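Local coordinates for cellulose biosynthesis protein BcsG (Salmonella typhimurium LT2, PDB 5OLT) that is required for cellulose biosynthesis, here as the zinc-binding extramembrane domain of a membrane protein related to the alkaline phosphatase family, at residues V263-G268 with T290-G295; I90-F95 with Q314-L319. All blocks are in the same frame, centred on the assembly; numbering follows the deposited sequence.

Both contacts reach one mixed seven-stranded sheet, three of the four segments lying on its strands, with centres about 9 Å apart. Of the four segments I90-F95 comes first; contact 1 (V263-G268 with T290-G295) is then nested inside the long loop that contact 2 closes when Q314-L319 returns to I90-F95. In the sheet the order is 259-265, 291-299, 90-96, so the second segment of contact 1 lies directly beside the first segment of contact 2. Probable backbone hydrogen bonds join them, from F92 N to A294 O at 2.8 Å and from V292 N to F95 O at 3.0 Å. Contact 1 runs out into the zinc site, whereas contact 2 ties the sheet to helix 318-328.

Contact 1: residues V263-G268 with T290-G295; sequences VVPEHG and TNVPAG. With ZN (zinc ion), chain B.
V263 and G295 form an antiparallel hydrogen-bonded pair: V263 N donates to G295 O at 2.8 Å, and G295 N returns to V263 O at 2.9 Å. V263 O also takes a CA-H...O contact from A294 CA, 3.1 Å away. The strand axes run 162° apart. At V264 the touch is slight, the CB atoms of V264 and A294 lying 4.4 Å apart. P265 has no amide hydrogen to continue the pairing; instead its CG and CB lie alongside V292 CB (3.8 Å from P265 CB), the two side chains running opposite ways, while P265 CD lies close to P293 O. E266 turns away from the second segment with its chain extended beyond CG, bringing OE1 to the zinc ion at 1.9 Å; its OE2 is hydrogen-bonded by N215. The imidazole of H267 binds the same zinc ion through NE2 at 2.1 Å. Its other nitrogen, ND1, donates to G268 O at 2.7 Å, nearly in the ring plane, which fixes the ring's rotation. C67 and S102 complete the protein ligands: C67, E266 and H267 come just after the neighbouring parallel strands 60-66 and 259-265, and S102 begins helix 102-110, consistent with the alkaline phosphatase family.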
loop_
_atom_site.group_PDB
_atom_site.type_symbol
_atom_site.label_atom_id
_atom_site.label_comp_id
_atom_site.label_asym_id
_atom_site.label_seq_id
_atom_site.Cartn_x
_atom_site.Cartn_y
_atom_site.Cartn_z
ATOM N N VAL A 263 1.168 -1.180 -6.694
ATOM C CA VAL A 263 -0.247 -1.353 -6.428
ATOM C C VAL A 263 -0.356 -1.717 -4.956
ATOM O O VAL A 263 0.239 -2.720 -4.532
ATOM C CB VAL A 263 -0.835 -2.484 -7.296
ATOM C CG1 VAL A 263 -2.272 -2.804 -6.844
ATOM C CG2 VAL A 263 -0.798 -2.045 -8.738
ATOM N N VAL A 264 -1.111 -0.949 -4.164
ATOM C CA VAL A 264 -1.228 -1.249 -2.724
ATOM C C VAL A 264 -2.627 -0.875 -2.270
ATOM O O VAL A 264 -3.010 0.313 -2.252
ATOM C CB VAL A 264 -0.136 -0.533 -1.910
ATOM C CG1 VAL A 264 -0.036 0.931 -2.313
ATOM C CG2 VAL A 264 -0.271 -0.725 -0.391
ATOM N N PRO A 265 -3.431 -1.884 -2.001
ATOM C CA PRO A 265 -4.805 -1.594 -1.534
ATOM C C PRO A 265 -4.809 -0.953 -0.157
ATOM O O PRO A 265 -3.885 -1.126 0.637
ATOM C CB PRO A 265 -5.467 -2.962 -1.471
ATOM C CG PRO A 265 -4.635 -3.802 -2.407
ATOM C CD PRO A 265 -3.224 -3.325 -2.229
ATOM N N GLU A 266 -5.872 -0.192 0.088
ATOM C CA GLU A 266 -6.048 0.453 1.402
ATOM C C GLU A 266 -6.408 -0.541 2.490
ATOM O O GLU A 266 -5.982 -0.391 3.643
ATOM C CB GLU A 266 -7.258 1.385 1.343
ATOM C CG GLU A 266 -7.234 2.563 0.378
ATOM C CD GLU A 266 -8.604 3.210 0.341
ATOM O OE1 GLU A 266 -9.479 2.746 1.114
ATOM O OE2 GLU A 266 -8.812 4.144 -0.445
ATOM N N HIS A 267 -7.288 -1.495 2.148
ATOM C CA HIS A 267 -7.949 -2.418 3.107
ATOM C C HIS A 267 -8.946 -3.194 2.274
ATOM O O HIS A 267 -9.310 -2.757 1.154
ATOM C CB HIS A 267 -8.753 -1.628 4.215
ATOM C CG HIS A 267 -9.828 -0.742 3.643
ATOM N ND1 HIS A 267 -11.049 -1.236 3.223
ATOM C CD2 HIS A 267 -9.822 0.577 3.334
ATOM C CE1 HIS A 267 -11.742 -0.256 2.650
ATOM N NE2 HIS A 267 -11.031 0.861 2.723
ATOM N N GLY A 268 -9.421 -4.298 2.826
ATOM C CA GLY A 268 -10.407 -5.100 2.136
ATOM C C GLY A 268 -11.820 -4.564 2.168
ATOM O O GLY A 268 -12.168 -3.693 2.964
ATOM N N THR A 290 -7.312 -6.942 6.354
ATOM C CA THR A 290 -6.099 -6.146 6.211
ATOM C C THR A 290 -4.959 -6.857 5.453
ATOM O O THR A 290 -3.983 -6.191 5.133
ATOM C CB THR A 290 -5.562 -5.697 7.576
ATOM O OG1 THR A 290 -5.200 -6.885 8.317
ATOM C CG2 THR A 290 -6.645 -4.902 8.318
ATOM N N ASN A 291 -5.093 -8.146 5.130
ATOM C CA ASN A 291 -4.032 -8.802 4.328
ATOM C C ASN A 291 -4.346 -8.552 2.839
ATOM O O ASN A 291 -5.279 -9.149 2.295
ATOM C CB ASN A 291 -4.013 -10.282 4.639
ATOM C CG ASN A 291 -2.988 -11.002 3.812
ATOM O OD1 ASN A 291 -1.984 -10.407 3.425
ATOM N ND2 ASN A 291 -3.263 -12.280 3.488
ATOM N N VAL A 292 -3.606 -7.619 2.219
ATOM C CA VAL A 292 -3.961 -7.092 0.905
ATOM C C VAL A 292 -2.910 -7.408 -0.148
ATOM O O VAL A 292 -1.722 -7.511 0.173
ATOM C CB VAL A 292 -4.210 -5.563 0.977
ATOM C CG1 VAL A 292 -5.355 -5.223 1.941
ATOM C CG2 VAL A 292 -2.947 -4.765 1.360
ATOM N N PRO A 293 -3.343 -7.529 -1.425
ATOM C CA PRO A 293 -2.380 -7.831 -2.504
ATOM C C PRO A 293 -1.619 -6.622 -2.986
ATOM O O PRO A 293 -2.105 -5.857 -3.820
ATOM C CB PRO A 293 -3.288 -8.374 -3.624
ATOM C CG PRO A 293 -4.620 -7.695 -3.415
ATOM C CD PRO A 293 -4.758 -7.649 -1.879
ATOM N N ALA A 294 -0.406 -6.459 -2.497
ATOM C CA ALA A 294 0.442 -5.382 -2.946
ATOM C C ALA A 294 1.458 -5.922 -3.945
ATOM O O ALA A 294 2.005 -7.026 -3.779
ATOM C CB ALA A 294 1.145 -4.769 -1.747
ATOM N N GLY A 295 1.704 -5.152 -5.000
ATOM C CA GLY A 295 2.619 -5.591 -6.058
ATOM C C GLY A 295 3.407 -4.439 -6.610
ATOM O O GLY A 295 2.998 -3.267 -6.540
HETATM ZN ZN ZN B . -11.348 2.431 1.380
HETATM O O HOH W 1 -13.664 2.605 2.303
#

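Contact 2: residues I90-F95 with Q314-L319; sequences ILFKHF and QPSSYL
F95 and Y318 meet edge to face: the F95 edge points at the Y318 ring, with centroids 5.5 Å apart and planes at 84°. F95 has CG anti to the backbone N (chi1 -170°), which carries its ring along the second segment, beneath S317 and up to Y318. There S317 CA lies over one face, 3.8 Å from the F95 centroid, a CH-pi contact. The tyrosine's far end is held separately, its OH hydrogen-bonded with S97 O. The S316 side chain turns to the other aromatic, F92. With its OG beside the backbone N and anti to the carbonyl carbon (chi1 -60°), it meets the F92 ring at the edge, in plane, OG lying 3.6 Å from F92 CD2. The same hydroxyl donates back to Q314 O at 2.8 Å, from above the carbonyl plane. F95 and S316 form a single backbone bridge, S316 N donates to H94 O at 2.9 Å, and a water links H94 N to Q314 O. These contacts form where the chain turns a corner at K93 and H94. F92 and F95 both pack on I321 of helix 318-328 and on A294 of strand 291-299, so the two phenylalanine side chains pack against both that helix and the neighbouring strand.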
loop_
_atom_site.group_PDB
_atom_site.type_symbol
_atom_site.label_atom_id
_atom_site.label_comp_id
_atom_site.label_asym_id
_atom_site.label_seq_id
_atom_site.Cartn_x
_atom_site.Cartn_y
_atom_site.Cartn_z
ATOM N N ILE A 90 7.125 -8.132 -8.477
ATOM C CA ILE A 90 7.213 -8.434 -7.053
ATOM C C ILE A 90 5.786 -8.488 -6.531
ATOM O O ILE A 90 5.001 -7.561 -6.813
ATOM C CB ILE A 90 8.005 -7.333 -6.322
ATOM C CG1 ILE A 90 9.430 -7.207 -6.859
ATOM C CG2 ILE A 90 7.973 -7.590 -4.806
ATOM C CD1 ILE A 90 10.129 -5.927 -6.400
ATOM N N LEU A 91 5.443 -9.507 -5.770
ATOM C CA LEU A 91 4.075 -9.627 -5.247
ATOM C C LEU A 91 4.146 -10.011 -3.782
ATOM O O LEU A 91 4.742 -11.050 -3.430
ATOM C CB LEU A 91 3.312 -10.674 -6.087
ATOM C CG LEU A 91 1.844 -10.912 -5.763
ATOM C CD1 LEU A 91 1.033 -9.628 -5.927
ATOM C CD2 LEU A 91 1.303 -12.008 -6.680
ATOM N N PHE A 92 3.539 -9.184 -2.932
ATOM C CA PHE A 92 3.507 -9.498 -1.498
ATOM C C PHE A 92 2.323 -10.386 -1.150
ATOM O O PHE A 92 1.181 -10.106 -1.556
ATOM C CB PHE A 92 3.369 -8.188 -0.705
ATOM C CG PHE A 92 4.598 -7.315 -0.734
ATOM C CD1 PHE A 92 4.820 -6.413 -1.785
ATOM C CD2 PHE A 92 5.501 -7.338 0.319
ATOM C CE1 PHE A 92 5.941 -5.589 -1.808
ATOM C CE2 PHE A 92 6.630 -6.508 0.316
ATOM C CZ PHE A 92 6.860 -5.614 -0.746
ATOM N N LYS A 93 2.584 -11.424 -0.357
ATOM C CA LYS A 93 1.579 -12.382 0.081
ATOM C C LYS A 93 1.091 -12.172 1.511
ATOM O O LYS A 93 0.057 -12.654 1.877
ATOM C CB LYS A 93 2.091 -13.819 -0.120
ATOM C CG LYS A 93 2.392 -14.201 -1.571
ATOM C CD LYS A 93 1.159 -14.016 -2.447
ATOM C CE LYS A 93 1.399 -14.441 -3.894
ATOM N NZ LYS A 93 1.581 -15.911 -3.992
ATOM N N HIS A 94 1.855 -11.414 2.297
ATOM C CA HIS A 94 1.492 -11.122 3.682
ATOM C C HIS A 94 1.762 -9.653 3.956
ATOM O O HIS A 94 2.465 -9.306 4.923
ATOM C CB HIS A 94 2.217 -12.077 4.663
ATOM C CG HIS A 94 1.746 -13.481 4.520
ATOM N ND1 HIS A 94 0.507 -13.883 4.981
ATOM C CD2 HIS A 94 2.293 -14.552 3.910
ATOM C CE1 HIS A 94 0.329 -15.157 4.688
ATOM N NE2 HIS A 94 1.383 -15.578 4.014
ATOM N N PHE A 95 1.161 -8.788 3.133
ATOM C CA PHE A 95 1.241 -7.337 3.309
ATOM C C PHE A 95 0.043 -6.895 4.133
ATOM O O PHE A 95 -1.094 -7.161 3.760
ATOM C CB PHE A 95 1.195 -6.649 1.932
ATOM C CG PHE A 95 1.503 -5.193 1.992
ATOM C CD1 PHE A 95 0.514 -4.248 2.397
ATOM C CD2 PHE A 95 2.782 -4.740 1.690
ATOM C CE1 PHE A 95 0.818 -2.896 2.449
ATOM C CE2 PHE A 95 3.059 -3.389 1.702
ATOM C CZ PHE A 95 2.099 -2.467 2.097
ATOM N N GLN A 314 7.315 -12.819 3.691
ATOM C CA GLN A 314 7.487 -12.350 5.075
ATOM C C GLN A 314 6.460 -11.271 5.417
ATOM O O GLN A 314 6.015 -10.522 4.525
ATOM C CB GLN A 314 8.904 -11.808 5.262
ATOM C CG GLN A 314 9.983 -12.849 4.973
ATOM C CD GLN A 314 10.493 -12.870 3.522
ATOM O OE1 GLN A 314 9.947 -12.224 2.593
ATOM N NE2 GLN A 314 11.579 -13.617 3.323
ATOM N N PRO A 315 6.069 -11.179 6.700
ATOM C CA PRO A 315 5.083 -10.136 7.083
ATOM C C PRO A 315 5.637 -8.750 6.732
ATOM O O PRO A 315 6.764 -8.414 7.124
ATOM C CB PRO A 315 4.983 -10.290 8.602
ATOM C CG PRO A 315 5.353 -11.699 8.855
ATOM C CD PRO A 315 6.409 -12.047 7.853
ATOM N N SER A 316 4.879 -7.968 5.963
ATOM C CA SER A 316 5.353 -6.710 5.412
ATOM C C SER A 316 4.283 -5.646 5.556
ATOM O O SER A 316 3.093 -5.946 5.787
ATOM C CB SER A 316 5.616 -6.893 3.913
ATOM O OG SER A 316 6.605 -7.900 3.685
ATOM N N SER A 317 4.697 -4.411 5.384
ATOM C CA SER A 317 3.731 -3.320 5.285
ATOM C C SER A 317 4.384 -2.161 4.535
ATOM O O SER A 317 5.352 -2.382 3.754
ATOM C CB SER A 317 3.233 -2.908 6.704
ATOM O OG SER A 317 2.089 -2.068 6.582
ATOM N N TYR A 318 3.886 -0.932 4.757
ATOM C CA TYR A 318 4.295 0.219 3.938
ATOM C C TYR A 318 5.791 0.481 3.932
ATOM O O TYR A 318 6.328 0.960 2.914
ATOM C CB TYR A 318 3.554 1.471 4.377
ATOM C CG TYR A 318 2.059 1.263 4.332
ATOM C CD1 TYR A 318 1.387 1.175 3.107
ATOM C CD2 TYR A 318 1.323 1.084 5.511
ATOM C CE1 TYR A 318 0.010 0.943 3.052
ATOM C CE2 TYR A 318 -0.047 0.846 5.480
ATOM C CZ TYR A 318 -0.711 0.802 4.252
ATOM O OH TYR A 318 -2.070 0.542 4.200
ATOM N N LEU A 319 6.474 0.202 5.043
ATOM C CA LEU A 319 7.904 0.486 5.096
ATOM C C LEU A 319 8.653 -0.267 3.988
ATOM O O LEU A 319 9.632 0.267 3.432
ATOM C CB LEU A 319 8.491 0.161 6.480
ATOM C CG LEU A 319 9.897 0.694 6.767
ATOM C CD1 LEU A 319 9.917 2.225 6.787
ATOM C CD2 LEU A 319 10.393 0.116 8.084
HETATM O O HOH W 2 4.436 -10.139 2.238
#